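Local coordinates for protein haloacid dehalogenase-like hydrolase (Bacteroides thetaiotaomicron, PDB 2RBK) that probably acts as a magnesium-dependent phosphatase of the haloacid dehalogenase superfamily, holding a vanadium oxide beside magnesium in its active site, at residues T168-R173 against D180-G185; I66-A71 against V147-P152; N111-Q116 against P135-E140. One frame throughout, in Å; residues are numbered along the deposited sequence. Where two conformers were deposited one is given.

In the fold
Contacts 1 and 2 lie side by side at the active site, their centres about 8 Å apart. They touch directly: D180 OD1 is 2.7 Å from T151 OG1, a probable hydrogen bond, and T182 CG2 packs on Q149. The side chains of D180 and N69 each come to about 5 Å from the bound vanadium oxide, on the border between the catalytic core and what is probably the cap domain of this family. Contact 3 stands apart, its centre about 15 Å from that of contact 2 and about 20 Å from that of contact 1, yet segments 111-116 and 147-152 feed opposite edges of one three-stranded antiparallel sheet.

Contact 1 of 3, residues T168-R173 against D180-G185; sequences TCEIGR and DVTAKG
E170 and T182 form a hydrogen-bonded pair of the antiparallel hairpin made by strands 170-172 and 180-182, with E170 N 2.8 Å from T182 O and a second bond from T182 N to E170 O. G172 and D180 make the next such pair; D180 N meets G172 O at 2.9 Å. Between them I171 and V181 pair without hydrogen bonds, and V181 CA-H closes on E170 O instead. C169, just before the strand, packs its CB on V181 CG1 at 3.5 Å.

From the face it shares with T182, the E170 side chain bends at chi2 (-55°) and reaches across to the turn at K184-G185, where G185 N meets OE2 at 2.7 Å from the anti side. Two waters donate to OE2 and relay it to K184 NZ, one of them only through a weak bond, so this carboxylate is tied to the turn both directly and through solvent. T182 OG1 is bonded to D186 O.

D180 ties the hairpin to the active site: OD1 bonds to T151 OG1, and OD2 to N69 ND2 and, weakly, to W174 NE1 of the vanadium-oxide pocket. V181 N bonds to M150 O of strand 149-152, while I171 and R173 lie against helix 156-162.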
loop_
_atom_site.group_PDB
_atom_site.type_symbol
_atom_site.label_atom_id
_atom_site.label_comp_id
_atom_site.label_asym_id
_atom_site.label_seq_id
_atom_site.Cartn_x
_atom_site.Cartn_y
_atom_site.Cartn_z
ATOM N N THR A 168 -11.577 -15.512 5.064
ATOM C CA THR A 168 -12.260 -14.226 4.969
ATOM C C THR A 168 -11.321 -13.075 4.670
ATOM O O THR A 168 -11.773 -11.978 4.443
ATOM C CB THR A 168 -13.124 -13.897 6.214
ATOM O OG1 THR A 168 -12.309 -13.628 7.322
ATOM C CG2 THR A 168 -14.160 -14.989 6.515
ATOM N N CYS A 169 -10.036 -13.274 4.643
ATOM C CA CYS A 169 -9.069 -12.198 4.458
ATOM C C CYS A 169 -8.923 -11.821 2.987
ATOM O O CYS A 169 -9.098 -12.615 2.067
ATOM C CB CYS A 169 -7.714 -12.559 5.006
ATOM S SG CYS A 169 -7.571 -12.715 6.756
ATOM N N GLU A 170 -8.497 -10.592 2.783
ATOM C CA GLU A 170 -8.010 -10.104 1.519
ATOM C C GLU A 170 -6.529 -10.342 1.425
ATOM O O GLU A 170 -5.803 -10.278 2.432
ATOM C CB GLU A 170 -8.239 -8.605 1.426
ATOM C CG GLU A 170 -9.680 -8.193 1.562
ATOM C CD GLU A 170 -10.693 -8.812 0.633
ATOM O OE1 GLU A 170 -10.350 -9.165 -0.499
ATOM O OE2 GLU A 170 -11.881 -8.941 1.059
ATOM N N ILE A 171 -6.030 -10.618 0.232
ATOM C CA ILE A 171 -4.644 -10.868 -0.013
ATOM C C ILE A 171 -4.222 -10.069 -1.217
ATOM O O ILE A 171 -4.873 -10.196 -2.270
ATOM C CB ILE A 171 -4.313 -12.357 -0.228
ATOM C CG1 ILE A 171 -4.945 -13.286 0.800
ATOM C CG2 ILE A 171 -2.797 -12.438 -0.281
ATOM C CD1 ILE A 171 -5.146 -14.663 0.208
ATOM N N GLY A 172 -3.185 -9.222 -1.069
ATOM C CA GLY A 172 -2.702 -8.451 -2.200
ATOM C C GLY A 172 -1.201 -8.456 -2.320
ATOM O O GLY A 172 -0.542 -8.611 -1.291
ATOM N N ARG A 173 -0.649 -8.207 -3.465
ATOM C CA ARG A 173 0.834 -7.999 -3.572
ATOM C C ARG A 173 1.206 -6.668 -4.278
ATOM O O ARG A 173 0.617 -6.236 -5.262
ATOM C CB ARG A 173 1.553 -9.072 -4.341
ATOM C CG ARG A 173 1.329 -10.494 -3.984
ATOM C CD ARG A 173 2.134 -11.606 -4.661
ATOM N NE ARG A 173 1.674 -12.870 -4.043
ATOM C CZ ARG A 173 2.416 -13.661 -3.368
ATOM N NH1 ARG A 173 3.722 -13.423 -3.270
ATOM N NH2 ARG A 173 1.936 -14.760 -2.779
ATOM N N ASP A 180 0.442 -9.148 1.336
ATOM C CA ASP A 180 -0.175 -8.532 2.487
ATOM C C ASP A 180 -1.574 -9.099 2.679
ATOM O O ASP A 180 -2.359 -9.136 1.723
ATOM C CB ASP A 180 -0.302 -7.019 2.303
ATOM C CG ASP A 180 1.006 -6.255 2.274
ATOM O OD1 ASP A 180 1.978 -6.644 2.961
ATOM O OD2 ASP A 180 0.986 -5.202 1.550
ATOM N N VAL A 181 -1.886 -9.475 3.897
ATOM C CA VAL A 181 -3.141 -10.095 4.279
ATOM C C VAL A 181 -3.822 -9.161 5.278
ATOM O O VAL A 181 -3.228 -8.788 6.292
ATOM C CB VAL A 181 -2.888 -11.466 4.881
ATOM C CG1 VAL A 181 -4.229 -12.140 5.227
ATOM C CG2 VAL A 181 -2.118 -12.352 3.924
ATOM N N THR A 182 -5.098 -8.816 4.989
ATOM C CA THR A 182 -5.914 -7.946 5.807
ATOM C C THR A 182 -7.304 -8.544 5.915
ATOM O O THR A 182 -7.660 -9.503 5.230
ATOM C CB THR A 182 -5.964 -6.530 5.202
ATOM O OG1 THR A 182 -6.361 -6.668 3.829
ATOM C CG2 THR A 182 -4.638 -5.788 5.347
ATOM N N ALA A 183 -8.126 -7.966 6.805
ATOM C CA ALA A 183 -9.455 -8.497 7.028
ATOM C C ALA A 183 -10.388 -8.249 5.852
ATOM O O ALA A 183 -10.127 -7.463 4.930
ATOM C CB ALA A 183 -10.023 -7.872 8.308
ATOM N N LYS A 184 -11.537 -8.934 5.884
ATOM C CA LYS A 184 -12.548 -8.907 4.844
ATOM C C LYS A 184 -12.871 -7.507 4.392
ATOM O O LYS A 184 -13.254 -6.658 5.164
ATOM C CB LYS A 184 -13.834 -9.563 5.382
ATOM C CG LYS A 184 -15.080 -9.563 4.548
ATOM C CD LYS A 184 -14.907 -10.703 3.543
ATOM C CE LYS A 184 -16.208 -10.949 2.808
ATOM N NZ LYS A 184 -15.830 -11.760 1.599
ATOM N N GLY A 185 -12.747 -7.290 3.058
ATOM C CA GLY A 185 -13.100 -6.033 2.468
ATOM C C GLY A 185 -12.037 -4.961 2.544
ATOM O O GLY A 185 -12.198 -3.932 1.886
HETATM O O HOH W 1 -11.804 -10.951 7.925
HETATM O O HOH W 2 -14.197 -9.383 -0.305
HETATM O O HOH W 3 -12.957 -11.903 1.100
HETATM O O HOH W 4 -0.365 -5.880 -0.758
#

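Contact 2 of 3, residues I66-A71 against V147-P152; sequences ITMNGA and VIQMTP
M68 and Q149 meet where the end of strand 64-67, in the main sheet of the Rossmann-like HAD core, faces strand 149-152, the edge of the three-stranded sheet of the probable cap domain. The backbones stay apart, the nearest CA atoms (M68 and Q149) being 6.3 Å from each other, and side chains bridge the gap. The tight part is mostly apolar. M68 SD lies 3.6 Å from I148 CG2, the two side chains crossing at about a right angle, and A71 CB touches that same methyl, also at 3.6 Å. Q149 CB meets M68 SD at 3.6 Å, and Q149 OE1 lies 3.5 Å from M68 CB. I148 can offer CG2 to both M68 and A71 because this branch is anti to the backbone N, with chi1 -55° turning CG1 elsewhere. I148 and Q149 form a classic beta bulge opposite V107, which turns both neighbouring side chains toward 66-71.

Across these two segments the methyl end of M68 is less close, CE staying 3.9 Å from I148 CG2; P46 and V107 also lie against M68.

The polar part is buried beside the vanadium-oxide pocket. Q149 NE2 donates to G44 O, and N69 OD1 accepts from N214 ND2; G44 and N214 both line that pocket. N69 ND2 is shared between D180 OD2 and Q149 OE1. The latter bond measures 2.9 Å: it runs almost in the N69 amide plane, but reaches Q149 OE1 from above its carbonyl plane, 38° out of it.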
loop_
_atom_site.group_PDB
_atom_site.type_symbol
_atom_site.label_atom_id
_atom_site.label_comp_id
_atom_site.label_asym_id
_atom_site.label_seq_id
_atom_site.Cartn_x
_atom_site.Cartn_y
_atom_site.Cartn_z
ATOM N N ILE A 66 -3.988 6.232 3.745
ATOM C CA ILE A 66 -4.522 4.900 3.703
ATOM C C ILE A 66 -3.322 3.982 3.812
ATOM O O ILE A 66 -2.469 3.985 2.920
ATOM C CB ILE A 66 -5.302 4.666 2.364
ATOM C CG1 ILE A 66 -6.529 5.556 2.281
ATOM C CG2 ILE A 66 -5.595 3.179 2.165
ATOM C CD1 ILE A 66 -6.933 5.772 0.829
ATOM N N THR A 67 -3.216 3.244 4.916
ATOM C CA THR A 67 -2.079 2.344 5.145
ATOM C C THR A 67 -2.592 0.942 5.329
ATOM O O THR A 67 -3.792 0.693 5.481
ATOM C CB THR A 67 -1.240 2.810 6.368
ATOM O OG1 THR A 67 -1.935 2.515 7.589
ATOM C CG2 THR A 67 -0.868 4.260 6.278
ATOM N N MET A 68 -1.647 -0.008 5.285
ATOM C CA MET A 68 -2.003 -1.418 5.427
ATOM C C MET A 68 -3.185 -1.783 4.489
ATOM O O MET A 68 -4.137 -2.474 4.875
ATOM C CB MET A 68 -2.296 -1.808 6.880
ATOM C CG MET A 68 -1.084 -1.639 7.733
ATOM S SD MET A 68 -1.162 -2.440 9.316
ATOM C CE MET A 68 -1.222 -1.046 10.454
ATOM N N ASN A 69 -3.094 -1.318 3.252
ATOM C CA ASN A 69 -4.065 -1.721 2.221
ATOM C C ASN A 69 -5.485 -1.362 2.585
ATOM O O ASN A 69 -6.421 -2.024 2.170
ATOM C CB ASN A 69 -3.977 -3.229 1.902
ATOM C CG ASN A 69 -2.697 -3.567 1.212
ATOM O OD1 ASN A 69 -2.539 -3.243 0.039
ATOM N ND2 ASN A 69 -1.734 -4.130 1.935
ATOM N N GLY A 70 -5.682 -0.259 3.333
ATOM C CA GLY A 70 -7.011 0.155 3.761
ATOM C C GLY A 70 -7.401 -0.235 5.135
ATOM O O GLY A 70 -8.431 0.269 5.647
ATOM N N ALA A 71 -6.627 -1.094 5.797
ATOM C CA ALA A 71 -6.949 -1.552 7.148
ATOM C C ALA A 71 -6.614 -0.536 8.233
ATOM O O ALA A 71 -6.978 -0.717 9.405
ATOM C CB ALA A 71 -6.263 -2.872 7.465
ATOM N N VAL A 147 -3.838 -8.300 15.311
ATOM C CA VAL A 147 -3.081 -8.037 14.112
ATOM C C VAL A 147 -3.960 -7.327 13.072
ATOM O O VAL A 147 -5.049 -7.820 12.735
ATOM C CB VAL A 147 -2.486 -9.335 13.571
ATOM C CG1 VAL A 147 -1.738 -9.114 12.274
ATOM C CG2 VAL A 147 -1.563 -9.967 14.605
ATOM N N ILE A 148 -3.464 -6.229 12.556
ATOM C CA ILE A 148 -4.117 -5.462 11.494
ATOM C C ILE A 148 -3.705 -5.937 10.130
ATOM O O ILE A 148 -4.537 -6.030 9.186
ATOM C CB ILE A 148 -3.830 -3.971 11.649
ATOM C CG1 ILE A 148 -4.241 -3.507 13.062
ATOM C CG2 ILE A 148 -4.500 -3.178 10.559
ATOM C CD1 ILE A 148 -4.143 -2.045 13.306
ATOM N N GLN A 149 -2.444 -6.328 9.935
ATOM C CA GLN A 149 -1.949 -6.828 8.672
ATOM C C GLN A 149 -0.861 -7.875 8.946
ATOM O O GLN A 149 -0.048 -7.707 9.836
ATOM C CB GLN A 149 -1.376 -5.707 7.781
ATOM C CG GLN A 149 -0.880 -6.209 6.424
ATOM C CD GLN A 149 -0.601 -5.036 5.506
ATOM O OE1 GLN A 149 -1.551 -4.587 4.817
ATOM N NE2 GLN A 149 0.598 -4.489 5.488
ATOM N N MET A 150 -0.880 -8.952 8.146
ATOM C CA MET A 150 0.219 -9.905 8.121
ATOM C C MET A 150 0.844 -9.907 6.762
ATOM O O MET A 150 0.132 -9.811 5.758
ATOM C CB MET A 150 -0.266 -11.313 8.401
ATOM C CG MET A 150 -0.984 -11.582 9.596
ATOM S SD MET A 150 -1.674 -13.194 9.760
ATOM C CE MET A 150 -2.970 -13.522 8.665
ATOM N N THR A 151 2.141 -10.068 6.712
ATOM C CA THR A 151 2.895 -10.088 5.446
ATOM C C THR A 151 3.741 -11.351 5.382
ATOM O O THR A 151 4.924 -11.322 5.811
ATOM C CB THR A 151 3.671 -8.788 5.312
ATOM O OG1 THR A 151 2.721 -7.704 5.339
ATOM C CG2 THR A 151 4.419 -8.779 4.002
ATOM N N PRO A 152 3.155 -12.440 4.930
ATOM C CA PRO A 152 3.912 -13.679 4.745
ATOM C C PRO A 152 4.741 -13.654 3.476
ATOM O O PRO A 152 4.332 -13.167 2.429
ATOM C CB PRO A 152 2.787 -14.761 4.625
ATOM C CG PRO A 152 1.665 -13.983 4.016
ATOM C CD PRO A 152 1.702 -12.642 4.674
#

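Contact 3 of 3, residues N111-Q116 against P135-E140; sequences NISVCQ and PTVSFE
C115 sets its CB squarely over the face of the F139 ring, 3.4 Å from the ring centroid and 8° off the ring normal, a CH-pi contact. Its sulfur also lies over that face, SG being 4.3 Å from the centroid, a sulfur-aromatic contact. With SG beside the backbone N (chi1 -59°), the thiol leans towards the backbone that leads into F139. Q116 approaches the same ring obliquely, CG being 3.6 Å from F139 CE1, and its bent chain leaves the amide only 17° from the ring plane. A water joins Q116 NE2 to F139 N.

At the other end S113 CB meets V137 CG2 at 3.6 Å, and P135 CD lies 3.4 Å from I112 O. Between these contacts the backbones form a single bridge: V114 N donates to P135 O at 2.9 Å, and V137 N to V114 O at 3.0 Å, so V114 grips the residues on either side of T136.

Strand 112-115 is an outer strand of the three-stranded antiparallel sheet of what is probably the cap domain, away from the metal and vanadium-oxide site. Strand 104-107 bonds to its inner side and segment 135-137 lines its outer side. S138 at the N-cap bonds through OG to E141 N, while F139 packs against A94 and C97 of helix 87-100.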
loop_
_atom_site.group_PDB
_atom_site.type_symbol
_atom_site.label_atom_id
_atom_site.label_comp_id
_atom_site.label_asym_id
_atom_site.label_seq_id
_atom_site.Cartn_x
_atom_site.Cartn_y
_atom_site.Cartn_z
ATOM N N ASN A 111 2.816 -1.532 16.982
ATOM C CA ASN A 111 4.037 -2.359 16.984
ATOM C C ASN A 111 4.096 -3.109 15.683
ATOM O O ASN A 111 3.066 -3.330 15.033
ATOM C CB ASN A 111 4.136 -3.345 18.131
ATOM C CG ASN A 111 4.334 -2.676 19.459
ATOM O OD1 ASN A 111 5.460 -2.290 19.769
ATOM N ND2 ASN A 111 3.284 -2.606 20.220
ATOM N N ILE A 112 5.288 -3.505 15.319
ATOM C CA ILE A 112 5.541 -4.303 14.132
ATOM C C ILE A 112 6.605 -5.355 14.508
ATOM O O ILE A 112 7.563 -5.016 15.189
ATOM C CB ILE A 112 5.918 -3.482 12.890
ATOM C CG1 ILE A 112 5.988 -4.338 11.634
ATOM C CG2 ILE A 112 7.184 -2.676 13.091
ATOM C CD1 ILE A 112 6.177 -3.538 10.306
ATOM N N SER A 113 6.395 -6.568 14.057
ATOM C CA SER A 113 7.297 -7.682 14.369
ATOM C C SER A 113 7.480 -8.579 13.186
ATOM O O SER A 113 6.627 -8.659 12.304
ATOM C CB SER A 113 6.673 -8.508 15.505
ATOM O OG SER A 113 6.264 -7.777 16.596
ATOM N N VAL A 114 8.564 -9.346 13.205
ATOM C CA VAL A 114 8.803 -10.390 12.193
ATOM C C VAL A 114 9.150 -11.666 12.893
ATOM O O VAL A 114 9.837 -11.669 13.922
ATOM C CB VAL A 114 9.854 -9.928 11.177
ATOM C CG1 VAL A 114 11.223 -9.684 11.828
ATOM C CG2 VAL A 114 9.951 -10.911 10.037
ATOM N N CYS A 115 8.647 -12.769 12.311
ATOM C CA CYS A 115 8.885 -14.099 12.840
ATOM C C CYS A 115 9.835 -14.828 11.876
ATOM O O CYS A 115 9.602 -14.873 10.678
ATOM C CB CYS A 115 7.614 -14.852 13.007
ATOM S SG CYS A 115 6.420 -14.059 14.098
ATOM N N GLN A 116 10.922 -15.402 12.435
ATOM C CA GLN A 116 11.902 -16.183 11.705
ATOM C C GLN A 116 12.400 -15.523 10.421
ATOM O O GLN A 116 12.421 -16.111 9.311
ATOM C CB GLN A 116 11.378 -17.602 11.445
ATOM C CG GLN A 116 10.942 -18.383 12.662
ATOM C CD GLN A 116 12.055 -18.753 13.578
ATOM O OE1 GLN A 116 13.191 -19.033 13.117
ATOM N NE2 GLN A 116 11.767 -18.917 14.869
ATOM N N PRO A 135 11.785 -5.739 14.641
ATOM C CA PRO A 135 12.138 -6.631 15.747
ATOM C C PRO A 135 11.559 -8.014 15.568
ATOM O O PRO A 135 10.458 -8.200 15.049
ATOM C CB PRO A 135 11.458 -5.987 16.955
ATOM C CG PRO A 135 11.160 -4.609 16.563
ATOM C CD PRO A 135 10.968 -4.578 15.091
ATOM N N THR A 136 12.326 -9.011 15.989
ATOM C CA THR A 136 11.917 -10.382 15.930
ATOM C C THR A 136 11.126 -10.824 17.138
ATOM O O THR A 136 11.487 -10.509 18.254
ATOM C CB THR A 136 13.182 -11.278 15.782
ATOM O OG1 THR A 136 13.817 -11.050 14.559
ATOM C CG2 THR A 136 12.847 -12.776 15.862
ATOM N N VAL A 137 10.058 -11.571 16.911
ATOM C CA VAL A 137 9.287 -12.215 17.962
ATOM C C VAL A 137 8.994 -13.641 17.491
ATOM O O VAL A 137 9.021 -13.930 16.270
ATOM C CB VAL A 137 7.994 -11.477 18.316
ATOM C CG1 VAL A 137 8.335 -10.026 18.669
ATOM C CG2 VAL A 137 6.914 -11.579 17.306
ATOM N N SER A 138 8.646 -14.509 18.449
ATOM C CA SER A 138 8.263 -15.857 18.091
ATOM C C SER A 138 6.935 -15.890 17.386
ATOM O O SER A 138 6.050 -15.061 17.602
ATOM C CB SER A 138 8.237 -16.773 19.307
ATOM O OG SER A 138 7.113 -16.399 20.124
ATOM N N PHE A 139 6.722 -16.950 16.582
ATOM C CA PHE A 139 5.420 -17.193 15.993
ATOM C C PHE A 139 4.358 -17.353 17.067
ATOM O O PHE A 139 3.221 -16.930 16.872
ATOM C CB PHE A 139 5.421 -18.409 15.085
ATOM C CG PHE A 139 5.898 -18.164 13.671
ATOM C CD1 PHE A 139 7.086 -18.668 13.195
ATOM C CD2 PHE A 139 5.105 -17.407 12.803
ATOM C CE1 PHE A 139 7.436 -18.451 11.894
ATOM C CE2 PHE A 139 5.467 -17.225 11.507
ATOM C CZ PHE A 139 6.675 -17.743 11.048
ATOM N N GLU A 140 4.704 -17.997 18.185
ATOM C CA GLU A 140 3.760 -18.165 19.261
ATOM C C GLU A 140 3.260 -16.824 19.765
ATOM O O GLU A 140 2.046 -16.578 19.915
ATOM C CB GLU A 140 4.338 -19.033 20.394
ATOM C CG GLU A 140 3.307 -19.332 21.453
ATOM C CD GLU A 140 2.283 -20.357 21.040
ATOM O OE1 GLU A 140 1.192 -19.987 20.552
ATOM O OE2 GLU A 140 2.623 -21.565 21.235
HETATM O O HOH W 5 8.981 -19.156 16.347
HETATM O O HOH W 6 10.931 -15.734 15.304
#